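Local coordinates for protein aryl acylamidase (bacterium CSBL00001, PDB 4YJ6) that probably hydrolyses the amide bond of aryl acylamides, as a member of the amidase signature enzyme family, at residues T115-E123 with M238-R246; N214-L222 with W322-T330. One frame throughout, in Å; residues are numbered along the deposited sequence.

How the contacts relate
Along the chain the segments alternate: 115-123, 214-222, 238-246, 322-330. The two contacts therefore interlock in sequence without touching in space. Their centres lie 23 Å apart, and their nearest atoms about 8 Å. Contact 1 packs helix 115-122 against the C-terminal end of helix 231-241. Contact 2 sets the loop between strands 198-201 and 223-228 on helix 315-339. Strand 223-228 of the eight-stranded mixed sheet links them: it follows the loop of contact 2 and leads into helix 231-241 of contact 1. Each contact joins parts of the chain at least 100 residues apart, and all four segments belong to the amidase region.

Contact 1: residues T115-E123 with M238-R246; sequences TYPLKMSGE and MNVLHGFDR
Lys119 reaches across to the end of helix 231-241, where its ammonium group meets three successive backbone carbonyls. Lys119 NZ bonds to Leu241 O at 3.0 Å. It arrives above the carbonyl plane, 73° out of it, and so does not use a lone pair. The bonds from NZ to His242 O and Val240 O are weak. A bend at chi3 (79°) turns the lysine tip toward these oxygens, while Lys119 CE passes 3.3 Å from Val240 O. A water accepts from Lys119 NZ at 2.6 Å and donates to Phe244 O. The contact thus closes off the C-terminal end of a helix with a lysine from another. The positive charge probably suits the partial negative charge of the carbonyls there. A methionine in place of Lys119 would probably leave Leu241 O without its lysine donor, the water without this link and the helix-end carbonyls without their positive partner. At the backbone angles of Gly243 a side chain would collide with the carbonyl oxygen of His242.

The rest of the contact is mostly carbon packing. Val240 points its CG1 at the backbone of helix 115-122, 3.1 Å from Lys119 O. Val240 CG2 lies 3.8 Å from Glu123 CG, and the two side chains run past each other in opposite directions. The carboxylate of Glu123 turns elsewhere, to the backbone N of Met75. Leu241 starts away from helix 115-122, but its tip comes back, with CD2 3.8 Å from Tyr116 CD1. With chi1 -173°, Tyr116 turns one ring face to Met120, whose CG sits over the ring centre, 3.5 Å above the plane. Met120 is a selenomethionine; its SE lies 4.1 Å from Val240 CG1, and the two side chains cross at about a right angle.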
ATOM      1  N   THR A 115     -10.481   2.556  -8.083  1.00 10.73           N
ATOM      2  CA  THR A 115     -10.476   3.983  -7.720  1.00  9.12           C
ATOM      3  C   THR A 115      -9.225   4.717  -8.148  1.00 10.37           C
ATOM      4  O   THR A 115      -9.306   5.829  -8.662  1.00  9.26           O
ATOM      5  CB  THR A 115     -10.628   4.118  -6.213  1.00 10.40           C
ATOM      6  OG1 THR A 115     -11.871   3.497  -5.855  1.00 12.77           O
ATOM      7  CG2 THR A 115     -10.617   5.628  -5.808  1.00 11.65           C
ATOM      8  N   TYR A 116      -8.062   4.137  -7.909  1.00 10.77           N
ATOM      9  CA  TYR A 116      -6.824   4.871  -8.203  1.00 11.17           C
ATOM     10  C   TYR A 116      -6.725   5.305  -9.704  1.00 12.85           C
ATOM     11  O   TYR A 116      -6.532   6.467  -9.960  1.00 11.68           O
ATOM     12  CB  TYR A 116      -5.617   4.051  -7.753  1.00 12.46           C
ATOM     13  CG  TYR A 116      -4.323   4.784  -7.854  1.00 11.36           C
ATOM     14  CD1 TYR A 116      -3.881   5.573  -6.780  1.00 11.54           C
ATOM     15  CD2 TYR A 116      -3.508   4.644  -8.974  1.00  9.66           C
ATOM     16  CE1 TYR A 116      -2.694   6.243  -6.837  1.00 11.28           C
ATOM     17  CE2 TYR A 116      -2.281   5.314  -9.032  1.00 10.90           C
ATOM     18  CZ  TYR A 116      -1.891   6.097  -7.947  1.00 11.16           C
ATOM     19  OH  TYR A 116      -0.697   6.763  -7.970  1.00 10.73           O
ATOM     20  N   PRO A 117      -6.855   4.370 -10.672  1.00 11.35           N
ATOM     21  CA  PRO A 117      -6.739   4.822 -12.079  1.00 10.17           C
ATOM     22  C   PRO A 117      -7.811   5.856 -12.471  1.00 11.83           C
ATOM     23  O   PRO A 117      -7.511   6.820 -13.174  1.00 12.57           O
ATOM     24  CB  PRO A 117      -6.867   3.521 -12.884  1.00 12.75           C
ATOM     25  CG  PRO A 117      -7.633   2.545 -11.994  1.00 10.68           C
ATOM     26  CD  PRO A 117      -7.051   2.900 -10.570  1.00 11.17           C
ATOM     27  N   LEU A 118      -9.034   5.672 -11.972  1.00 10.85           N
ATOM     28  CA  LEU A 118     -10.133   6.568 -12.301  1.00 11.17           C
ATOM     29  C   LEU A 118      -9.815   7.969 -11.790  1.00 13.58           C
ATOM     30  O   LEU A 118      -9.829   8.939 -12.559  1.00 13.42           O
ATOM     31  CB  LEU A 118     -11.430   6.064 -11.664  1.00 11.38           C
ATOM     32  CG  LEU A 118     -12.616   7.014 -11.866  1.00 15.00           C
ATOM     33  CD1 LEU A 118     -13.009   7.062 -13.344  1.00 17.58           C
ATOM     34  CD2 LEU A 118     -13.786   6.587 -11.007  1.00 20.49           C
ATOM     35  N   LYS A 119      -9.538   8.093 -10.490  1.00 11.25           N
ATOM     36  CA  LYS A 119      -9.435   9.437  -9.921  1.00  9.73           C
ATOM     37  C   LYS A 119      -8.119  10.108 -10.262  1.00 11.34           C
ATOM     38  O   LYS A 119      -8.075  11.330 -10.485  1.00 11.03           O
ATOM     39  CB  LYS A 119      -9.679   9.377  -8.410  1.00 11.02           C
ATOM     40  CG  LYS A 119     -11.129   8.899  -8.157  1.00 12.59           C
ATOM     41  CD  LYS A 119     -11.600   9.267  -6.791  1.00 15.64           C
ATOM     42  CE  LYS A 119     -12.010  10.721  -6.713  1.00 15.70           C
ATOM     43  NZ  LYS A 119     -12.331  11.033  -5.292  1.00 15.99           N
HETATM   44  N   MSE A 120      -7.051   9.327 -10.359  1.00  9.49           N
HETATM   45  CA  MSE A 120      -5.774   9.938 -10.719  1.00 10.72           C
HETATM   46  C   MSE A 120      -5.808  10.457 -12.164  1.00 12.79           C
HETATM   47  O   MSE A 120      -5.428  11.612 -12.427  1.00 12.74           O
HETATM   48  CB  MSE A 120      -4.624   8.947 -10.535  1.00 11.48           C
HETATM   49  CG  MSE A 120      -4.465   8.464  -9.083  1.00  9.80           C
HETATM   50 SE   MSE A 120      -3.810   9.935  -8.003  1.00 29.11          SE
HETATM   51  CE  MSE A 120      -1.914   9.916  -8.530  1.00 13.20           C
ATOM     52  N   SER A 121      -6.280   9.638 -13.092  1.00 11.26           N
ATOM     53  CA  SER A 121      -6.392  10.106 -14.485  1.00 13.19           C
ATOM     54  C   SER A 121      -7.397  11.259 -14.613  1.00 13.38           C
ATOM     55  O   SER A 121      -7.233  12.154 -15.464  1.00 12.92           O
ATOM     56  CB  SER A 121      -6.740   8.949 -15.419  1.00 13.47           C
ATOM     57  OG  SER A 121      -8.070   8.512 -15.204  1.00 19.10           O
ATOM     58  N   GLY A 122      -8.425  11.254 -13.767  1.00 13.20           N
ATOM     59  CA  GLY A 122      -9.377  12.341 -13.719  1.00 10.85           C
ATOM     60  C   GLY A 122      -8.776  13.715 -13.458  1.00 15.18           C
ATOM     61  O   GLY A 122      -9.310  14.723 -13.919  1.00 14.76           O
ATOM     62  N   GLU A 123      -7.675  13.764 -12.708  1.00 12.33           N
ATOM     63  CA  GLU A 123      -6.973  15.009 -12.444  1.00 11.79           C
ATOM     64  C   GLU A 123      -5.662  15.079 -13.242  1.00 12.16           C
ATOM     65  O   GLU A 123      -4.718  15.780 -12.875  1.00 12.16           O
ATOM     66  CB  GLU A 123      -6.741  15.148 -10.933  1.00 13.96           C
ATOM     67  CG  GLU A 123      -8.057  15.409 -10.194  1.00 12.53           C
ATOM     68  CD  GLU A 123      -8.673  16.779 -10.473  1.00 20.28           C
ATOM     69  OE1 GLU A 123      -7.961  17.719 -10.868  1.00 16.40           O
ATOM     70  OE2 GLU A 123      -9.905  16.923 -10.280  1.00 23.04           O
HETATM   71  N   MSE A 238      -3.812  12.396  -2.015  1.00 10.09           N
HETATM   72  CA  MSE A 238      -5.021  12.191  -1.222  1.00  9.34           C
HETATM   73  C   MSE A 238      -6.070  13.239  -1.526  1.00 10.34           C
HETATM   74  O   MSE A 238      -7.248  12.952  -1.469  1.00 10.87           O
HETATM   75  CB  MSE A 238      -4.689  12.228   0.285  1.00  8.62           C
HETATM   76  CG  MSE A 238      -3.975  10.976   0.742  1.00  8.67           C
HETATM   77 SE   MSE A 238      -5.027   9.392   0.364  1.00 28.19          SE
HETATM   78  CE  MSE A 238      -6.702   9.793   1.310  1.00 10.62           C
ATOM     79  N   ASN A 239      -5.664  14.465  -1.839  1.00 10.16           N
ATOM     80  CA  ASN A 239      -6.651  15.460  -2.250  1.00 10.31           C
ATOM     81  C   ASN A 239      -7.417  15.030  -3.496  1.00 11.76           C
ATOM     82  O   ASN A 239      -8.582  15.365  -3.636  1.00 13.54           O
ATOM     83  CB  ASN A 239      -5.988  16.822  -2.482  1.00 11.96           C
ATOM     84  CG  ASN A 239      -5.885  17.628  -1.202  1.00 13.60           C
ATOM     85  OD1 ASN A 239      -6.423  17.236  -0.166  1.00 11.64           O
ATOM     86  ND2 ASN A 239      -5.260  18.784  -1.289  1.00 12.85           N
ATOM     87  N   VAL A 240      -6.755  14.282  -4.371  1.00  9.57           N
ATOM     88  CA  VAL A 240      -7.417  13.730  -5.537  1.00  8.86           C
ATOM     89  C   VAL A 240      -8.234  12.481  -5.201  1.00 11.15           C
ATOM     90  O   VAL A 240      -9.348  12.336  -5.672  1.00 10.57           O
ATOM     91  CB  VAL A 240      -6.366  13.409  -6.638  1.00 11.34           C
ATOM     92  CG1 VAL A 240      -6.981  12.552  -7.843  1.00 11.05           C
ATOM     93  CG2 VAL A 240      -5.790  14.725  -7.182  1.00 12.90           C
ATOM     94  N   LEU A 241      -7.670  11.591  -4.393  1.00  9.61           N
ATOM     95  CA  LEU A 241      -8.256  10.254  -4.203  1.00  8.41           C
ATOM     96  C   LEU A 241      -9.458  10.285  -3.294  1.00 10.58           C
ATOM     97  O   LEU A 241     -10.411   9.527  -3.513  1.00 11.13           O
ATOM     98  CB  LEU A 241      -7.210   9.294  -3.587  1.00  8.69           C
ATOM     99  CG  LEU A 241      -6.099   8.876  -4.587  1.00 10.84           C
ATOM    100  CD1 LEU A 241      -4.984   8.149  -3.835  1.00 12.52           C
ATOM    101  CD2 LEU A 241      -6.672   7.981  -5.716  1.00 11.71           C
ATOM    102  N   HIS A 242      -9.435  11.101  -2.243  1.00  9.66           N
ATOM    103  CA  HIS A 242     -10.531  11.030  -1.261  1.00  9.25           C
ATOM    104  C   HIS A 242     -11.813  11.641  -1.832  1.00 11.52           C
ATOM    105  O   HIS A 242     -11.785  12.422  -2.805  1.00  9.46           O
ATOM    106  CB  HIS A 242     -10.151  11.692   0.078  1.00 10.99           C
ATOM    107  CG  HIS A 242     -10.453  13.157   0.134  1.00 11.68           C
ATOM    108  ND1 HIS A 242      -9.681  14.094  -0.518  1.00 11.84           N
ATOM    109  CD2 HIS A 242     -11.418  13.846   0.791  1.00 12.59           C
ATOM    110  CE1 HIS A 242     -10.173  15.304  -0.288  1.00 15.92           C
ATOM    111  NE2 HIS A 242     -11.222  15.178   0.506  1.00 15.90           N
ATOM    112  N   GLY A 243     -12.938  11.281  -1.212  1.00 11.25           N
ATOM    113  CA  GLY A 243     -14.193  11.963  -1.473  1.00 11.64           C
ATOM    114  C   GLY A 243     -15.389  11.028  -1.615  1.00 10.59           C
ATOM    115  O   GLY A 243     -15.256   9.846  -1.879  1.00  9.81           O
ATOM    116  N   PHE A 244     -16.560  11.597  -1.426  1.00 10.71           N
ATOM    117  CA  PHE A 244     -17.820  10.858  -1.418  1.00 11.20           C
ATOM    118  C   PHE A 244     -18.061  10.085  -2.722  1.00 11.19           C
ATOM    119  O   PHE A 244     -17.848  10.606  -3.828  1.00 12.35           O
ATOM    120  CB  PHE A 244     -18.961  11.859  -1.186  1.00 10.86           C
ATOM    121  CG  PHE A 244     -20.317  11.231  -1.163  1.00 10.48           C
ATOM    122  CD1 PHE A 244     -20.674  10.379  -0.128  1.00 10.82           C
ATOM    123  CD2 PHE A 244     -21.241  11.506  -2.171  1.00 12.63           C
ATOM    124  CE1 PHE A 244     -21.936   9.802  -0.108  1.00 10.30           C
ATOM    125  CE2 PHE A 244     -22.516  10.927  -2.156  1.00 13.55           C
ATOM    126  CZ  PHE A 244     -22.873  10.095  -1.124  1.00 11.82           C
ATOM    127  N   ASP A 245     -18.534   8.848  -2.578  1.00  9.57           N
ATOM    128  CA  ASP A 245     -19.082   8.102  -3.709  1.00 10.96           C
ATOM    129  C   ASP A 245     -20.196   7.243  -3.125  1.00 11.10           C
ATOM    130  O   ASP A 245     -19.909   6.361  -2.293  1.00 11.49           O
ATOM    131  CB  ASP A 245     -17.993   7.220  -4.320  1.00 10.96           C
ATOM    132  CG  ASP A 245     -18.483   6.417  -5.510  1.00 16.85           C
ATOM    133  OD1 ASP A 245     -19.693   6.197  -5.637  1.00 13.13           O
ATOM    134  OD2 ASP A 245     -17.642   6.027  -6.331  1.00 19.89           O
ATOM    135  N   ARG A 246     -21.449   7.510  -3.526  1.00  9.53           N
ATOM    136  CA  ARG A 246     -22.570   6.813  -2.927  1.00 10.54           C
ATOM    137  C   ARG A 246     -22.488   5.299  -3.119  1.00 10.02           C
ATOM    138  O   ARG A 246     -23.100   4.554  -2.357  1.00 11.57           O
ATOM    139  CB  ARG A 246     -23.906   7.383  -3.469  1.00 10.39           C
ATOM    140  CG  ARG A 246     -24.145   7.148  -5.010  1.00 10.68           C
ATOM    141  CD  ARG A 246     -25.536   7.705  -5.419  1.00 10.76           C
ATOM    142  NE  ARG A 246     -25.595   9.132  -5.084  1.00 12.28           N
ATOM    143  CZ  ARG A 246     -25.151  10.118  -5.854  1.00 13.11           C
ATOM    144  NH1 ARG A 246     -24.716   9.890  -7.090  1.00 13.50           N
ATOM    145  NH2 ARG A 246     -25.168  11.366  -5.386  1.00 14.14           N
TER
HETATM  146  O   HOH W   1     -14.773  10.170  -4.798  1.00 20.34           O

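Contact 2: residues N214-L222 with W322-T330; sequences NAFHPGPYL and WCRMIAIPT
His217 meets Pro329 obliquely, with ND1 4.3 Å from CG of that proline. The same ND1 accepts a hydrogen bond from Gly219 N, which ties the loop to itself just where it nears the helix. Pro218 comes next. Pro218 CG presses on Ile328 CG2 at 3.5 Å, tighter than usual for two carbons, and the side chains cross at a slant. With CG2 anti to the backbone N, Ile328 turns this methyl to the loop. Gly219 brings its CA to 3.4 Å from Met325 O, a CA-H...O contact. Pro220 then offers its ring to three side chains of the helix. Pro220 CD lies 3.6 Å from Ile326 CD1, and Pro220 CG lies 3.7 Å from Trp322 NE1, whose hydrogen bond goes to Gly184 O. Met325, a selenomethionine, bends at chi3 (64°), bringing CE to 3.5 Å from Pro220 N. Helix 315-339 is kinked at Pro329, whose nitrogen has no bond to the turn before. This is loop-on-helix packing, in which a loop carrying two prolines, Pro218 and Pro220, lies along one side of the helix. Its grip rests on shape and apolar burial, so the fit of the proline rings probably matters more here than polar pairing.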
ATOM      1  N   ASN A 214     -20.354  -8.125  -4.549  1.00 15.50           N
ATOM      2  CA  ASN A 214     -20.814  -8.082  -3.177  1.00 16.73           C
ATOM      3  C   ASN A 214     -20.182  -6.911  -2.398  1.00 17.03           C
ATOM      4  O   ASN A 214     -19.020  -6.976  -2.024  1.00 15.97           O
ATOM      5  CB  ASN A 214     -20.520  -9.407  -2.468  1.00 16.47           C
ATOM      6  CG  ASN A 214     -21.094  -9.450  -1.079  1.00 17.22           C
ATOM      7  OD1 ASN A 214     -21.786  -8.516  -0.660  1.00 17.14           O
ATOM      8  ND2 ASN A 214     -20.814 -10.522  -0.346  1.00 17.40           N
ATOM      9  N   ALA A 215     -20.957  -5.848  -2.154  1.00 15.91           N
ATOM     10  CA  ALA A 215     -20.449  -4.682  -1.404  1.00 16.69           C
ATOM     11  C   ALA A 215     -20.453  -4.898   0.110  1.00 15.67           C
ATOM     12  O   ALA A 215     -19.902  -4.099   0.863  1.00 14.61           O
ATOM     13  CB  ALA A 215     -21.281  -3.431  -1.752  1.00 14.89           C
ATOM     14  N   PHE A 216     -21.139  -5.949   0.536  1.00 15.08           N
ATOM     15  CA  PHE A 216     -21.309  -6.257   1.940  1.00 16.91           C
ATOM     16  C   PHE A 216     -20.581  -7.571   2.252  1.00 20.11           C
ATOM     17  O   PHE A 216     -21.042  -8.389   3.018  1.00 22.39           O
ATOM     18  CB  PHE A 216     -22.816  -6.306   2.270  1.00 16.28           C
ATOM     19  CG  PHE A 216     -23.479  -4.951   2.159  1.00 16.27           C
ATOM     20  CD1 PHE A 216     -23.394  -4.042   3.199  1.00 17.39           C
ATOM     21  CD2 PHE A 216     -24.146  -4.571   0.988  1.00 14.23           C
ATOM     22  CE1 PHE A 216     -23.973  -2.780   3.089  1.00 14.47           C
ATOM     23  CE2 PHE A 216     -24.733  -3.308   0.861  1.00 14.33           C
ATOM     24  CZ  PHE A 216     -24.638  -2.399   1.910  1.00 14.41           C
ATOM     25  N   HIS A 217     -19.410  -7.729   1.653  1.00 19.20           N
ATOM     26  CA  HIS A 217     -18.579  -8.908   1.904  1.00 22.03           C
ATOM     27  C   HIS A 217     -18.030  -8.948   3.324  1.00 23.23           C
ATOM     28  O   HIS A 217     -17.927  -7.915   4.041  1.00 18.57           O
ATOM     29  CB  HIS A 217     -17.407  -8.952   0.919  1.00 21.24           C
ATOM     30  CG  HIS A 217     -16.442  -7.833   1.124  1.00 23.82           C
ATOM     31  ND1 HIS A 217     -15.432  -7.886   2.065  1.00 22.94           N
ATOM     32  CD2 HIS A 217     -16.384  -6.596   0.575  1.00 23.72           C
ATOM     33  CE1 HIS A 217     -14.776  -6.735   2.071  1.00 21.58           C
ATOM     34  NE2 HIS A 217     -15.333  -5.936   1.174  1.00 21.52           N
ATOM     35  N   PRO A 218     -17.638 -10.153   3.743  1.00 22.02           N
ATOM     36  CA  PRO A 218     -17.230 -10.373   5.128  1.00 20.96           C
ATOM     37  C   PRO A 218     -15.735 -10.175   5.371  1.00 20.88           C
ATOM     38  O   PRO A 218     -15.230 -10.622   6.411  1.00 19.95           O
ATOM     39  CB  PRO A 218     -17.618 -11.842   5.360  1.00 23.79           C
ATOM     40  CG  PRO A 218     -17.469 -12.464   4.028  1.00 22.63           C
ATOM     41  CD  PRO A 218     -17.917 -11.424   3.045  1.00 23.20           C
ATOM     42  N   GLY A 219     -15.029  -9.529   4.446  1.00 18.23           N
ATOM     43  CA  GLY A 219     -13.598  -9.348   4.616  1.00 16.99           C
ATOM     44  C   GLY A 219     -13.255  -8.195   5.556  1.00 14.33           C
ATOM     45  O   GLY A 219     -14.129  -7.513   6.109  1.00 15.56           O
ATOM     46  N   PRO A 220     -11.962  -7.981   5.789  1.00 14.73           N
ATOM     47  CA  PRO A 220     -11.519  -6.796   6.550  1.00 12.89           C
ATOM     48  C   PRO A 220     -11.772  -5.519   5.754  1.00 13.74           C
ATOM     49  O   PRO A 220     -12.178  -5.551   4.574  1.00 11.40           O
ATOM     50  CB  PRO A 220     -10.007  -6.995   6.679  1.00 12.51           C
ATOM     51  CG  PRO A 220      -9.684  -8.293   6.022  1.00 16.37           C
ATOM     52  CD  PRO A 220     -10.846  -8.716   5.181  1.00 17.10           C
ATOM     53  N   TYR A 221     -11.530  -4.380   6.382  1.00 11.87           N
ATOM     54  CA  TYR A 221     -11.593  -3.139   5.616  1.00 11.16           C
ATOM     55  C   TYR A 221     -10.516  -3.149   4.515  1.00 11.01           C
ATOM     56  O   TYR A 221      -9.362  -3.491   4.775  1.00 11.14           O
ATOM     57  CB  TYR A 221     -11.349  -1.955   6.553  1.00  9.69           C
ATOM     58  CG  TYR A 221     -12.432  -1.637   7.552  1.00 12.06           C
ATOM     59  CD1 TYR A 221     -13.745  -1.443   7.150  1.00 12.70           C
ATOM     60  CD2 TYR A 221     -12.127  -1.491   8.911  1.00  9.47           C
ATOM     61  CE1 TYR A 221     -14.733  -1.101   8.072  1.00 12.82           C
ATOM     62  CE2 TYR A 221     -13.111  -1.129   9.829  1.00 10.86           C
ATOM     63  CZ  TYR A 221     -14.409  -0.942   9.395  1.00 14.11           C
ATOM     64  OH  TYR A 221     -15.382  -0.570  10.288  1.00 10.69           O
ATOM     65  N   LEU A 222     -10.884  -2.683   3.319  1.00  9.84           N
ATOM     66  CA  LEU A 222      -9.968  -2.625   2.178  1.00  8.61           C
ATOM     67  C   LEU A 222      -9.821  -1.169   1.765  1.00  9.73           C
ATOM     68  O   LEU A 222     -10.818  -0.422   1.743  1.00  9.66           O
ATOM     69  CB  LEU A 222     -10.548  -3.377   0.968  1.00 10.89           C
ATOM     70  CG  LEU A 222     -10.997  -4.820   1.268  1.00 10.27           C
ATOM     71  CD1 LEU A 222     -11.586  -5.484  -0.029  1.00 13.36           C
ATOM     72  CD2 LEU A 222      -9.809  -5.647   1.782  1.00 12.19           C
ATOM     73  N   TRP A 322      -7.847 -13.135  10.279  1.00 12.01           N
ATOM     74  CA  TRP A 322      -7.624 -12.328   9.046  1.00 12.15           C
ATOM     75  C   TRP A 322      -7.613 -13.181   7.791  1.00 11.39           C
ATOM     76  O   TRP A 322      -8.292 -12.865   6.796  1.00 11.03           O
ATOM     77  CB  TRP A 322      -6.290 -11.581   9.141  1.00 10.75           C
ATOM     78  CG  TRP A 322      -6.073 -10.632   7.943  1.00 11.36           C
ATOM     79  CD1 TRP A 322      -6.488  -9.318   7.842  1.00 12.60           C
ATOM     80  CD2 TRP A 322      -5.390 -10.925   6.724  1.00 12.11           C
ATOM     81  NE1 TRP A 322      -6.113  -8.805   6.633  1.00 10.75           N
ATOM     82  CE2 TRP A 322      -5.436  -9.766   5.927  1.00 11.18           C
ATOM     83  CE3 TRP A 322      -4.766 -12.077   6.211  1.00 11.99           C
ATOM     84  CZ2 TRP A 322      -4.870  -9.712   4.657  1.00 12.44           C
ATOM     85  CZ3 TRP A 322      -4.209 -12.037   4.961  1.00 14.90           C
ATOM     86  CH2 TRP A 322      -4.265 -10.855   4.177  1.00 13.37           C
ATOM     87  N   CYS A 323      -6.889 -14.299   7.834  1.00 11.53           N
ATOM     88  CA  CYS A 323      -6.831 -15.180   6.669  1.00 11.81           C
ATOM     89  C   CYS A 323      -8.193 -15.712   6.294  1.00 12.17           C
ATOM     90  O   CYS A 323      -8.529 -15.780   5.109  1.00 12.09           O
ATOM     91  CB  CYS A 323      -5.867 -16.357   6.924  1.00 12.63           C
ATOM     92  SG  CYS A 323      -4.113 -15.872   6.929  1.00 13.10           S
ATOM     93  N   ARG A 324      -8.994 -16.119   7.280  1.00 12.53           N
ATOM     94  CA  ARG A 324     -10.326 -16.587   6.950  1.00 12.93           C
ATOM     95  C   ARG A 324     -11.194 -15.464   6.365  1.00 13.44           C
ATOM     96  O   ARG A 324     -11.948 -15.688   5.417  1.00 13.89           O
ATOM     97  CB  ARG A 324     -11.012 -17.180   8.192  1.00 13.64           C
ATOM     98  CG  ARG A 324     -10.478 -18.585   8.568  1.00 14.42           C
ATOM     99  CD  ARG A 324     -11.330 -19.212   9.674  1.00 16.03           C
ATOM    100  NE  ARG A 324     -11.194 -18.458  10.926  1.00 14.74           N
ATOM    101  CZ  ARG A 324     -10.307 -18.700  11.885  1.00 16.32           C
ATOM    102  NH1 ARG A 324      -9.422 -19.722  11.798  1.00 15.80           N
ATOM    103  NH2 ARG A 324     -10.282 -17.908  12.950  1.00 13.02           N
HETATM  104  N   MSE A 325     -11.120 -14.261   6.946  1.00 13.29           N
HETATM  105  CA  MSE A 325     -11.923 -13.151   6.427  1.00 15.50           C
HETATM  106  C   MSE A 325     -11.581 -12.775   4.992  1.00 15.26           C
HETATM  107  O   MSE A 325     -12.482 -12.488   4.206  1.00 15.57           O
HETATM  108  CB  MSE A 325     -11.754 -11.936   7.349  1.00 14.76           C
HETATM  109  CG  MSE A 325     -12.454 -12.190   8.610  1.00 15.26           C
HETATM  110 SE   MSE A 325     -11.833 -10.805   9.830  1.00 44.71          SE
HETATM  111  CE  MSE A 325     -12.494  -9.253   8.971  1.00 21.03           C
ATOM    112  N   ILE A 326     -10.298 -12.776   4.641  1.00 12.92           N
ATOM    113  CA  ILE A 326      -9.877 -12.497   3.260  1.00 14.05           C
ATOM    114  C   ILE A 326     -10.237 -13.663   2.332  1.00 14.78           C
ATOM    115  O   ILE A 326     -10.585 -13.499   1.151  1.00 13.63           O
ATOM    116  CB  ILE A 326      -8.320 -12.287   3.211  1.00 16.12           C
ATOM    117  CG1 ILE A 326      -7.968 -10.979   3.918  1.00 17.22           C
ATOM    118  CG2 ILE A 326      -7.796 -12.305   1.732  1.00 18.97           C
ATOM    119  CD1 ILE A 326      -8.138  -9.730   3.008  1.00 17.61           C
ATOM    120  N   ALA A 327     -10.142 -14.866   2.873  1.00 12.83           N
ATOM    121  CA  ALA A 327     -10.363 -16.056   2.058  1.00 13.68           C
ATOM    122  C   ALA A 327     -11.814 -16.149   1.555  1.00 14.59           C
ATOM    123  O   ALA A 327     -12.033 -16.663   0.486  1.00 13.64           O
ATOM    124  CB  ALA A 327      -9.993 -17.336   2.874  1.00 13.77           C
ATOM    125  N   ILE A 328     -12.807 -15.689   2.325  1.00 14.88           N
ATOM    126  CA  ILE A 328     -14.196 -15.863   1.913  1.00 13.87           C
ATOM    127  C   ILE A 328     -14.473 -15.169   0.571  1.00 15.40           C
ATOM    128  O   ILE A 328     -14.942 -15.797  -0.384  1.00 13.49           O
ATOM    129  CB  ILE A 328     -15.200 -15.439   3.032  1.00 12.96           C
ATOM    130  CG1 ILE A 328     -15.053 -16.401   4.222  1.00 16.68           C
ATOM    131  CG2 ILE A 328     -16.644 -15.475   2.501  1.00 17.30           C
ATOM    132  CD1 ILE A 328     -15.677 -15.891   5.544  1.00 19.53           C
ATOM    133  N   PRO A 329     -14.139 -13.876   0.456  1.00 14.65           N
ATOM    134  CA  PRO A 329     -14.332 -13.276  -0.879  1.00 15.73           C
ATOM    135  C   PRO A 329     -13.365 -13.798  -1.927  1.00 16.18           C
ATOM    136  O   PRO A 329     -13.664 -13.714  -3.108  1.00 15.67           O
ATOM    137  CB  PRO A 329     -14.095 -11.770  -0.655  1.00 18.64           C
ATOM    138  CG  PRO A 329     -13.700 -11.617   0.780  1.00 19.92           C
ATOM    139  CD  PRO A 329     -13.841 -12.897   1.511  1.00 15.44           C
ATOM    140  N   THR A 330     -12.218 -14.331  -1.514  1.00 13.83           N
ATOM    141  CA  THR A 330     -11.301 -14.919  -2.487  1.00 14.86           C
ATOM    142  C   THR A 330     -11.960 -16.165  -3.091  1.00 13.92           C
ATOM    143  O   THR A 330     -11.904 -16.398  -4.292  1.00 15.62           O
ATOM    144  CB  THR A 330      -9.971 -15.275  -1.809  1.00 14.33           C
ATOM    145  OG1 THR A 330      -9.385 -14.069  -1.300  1.00 14.06           O
ATOM    146  CG2 THR A 330      -9.019 -15.876  -2.827  1.00 15.27           C
TER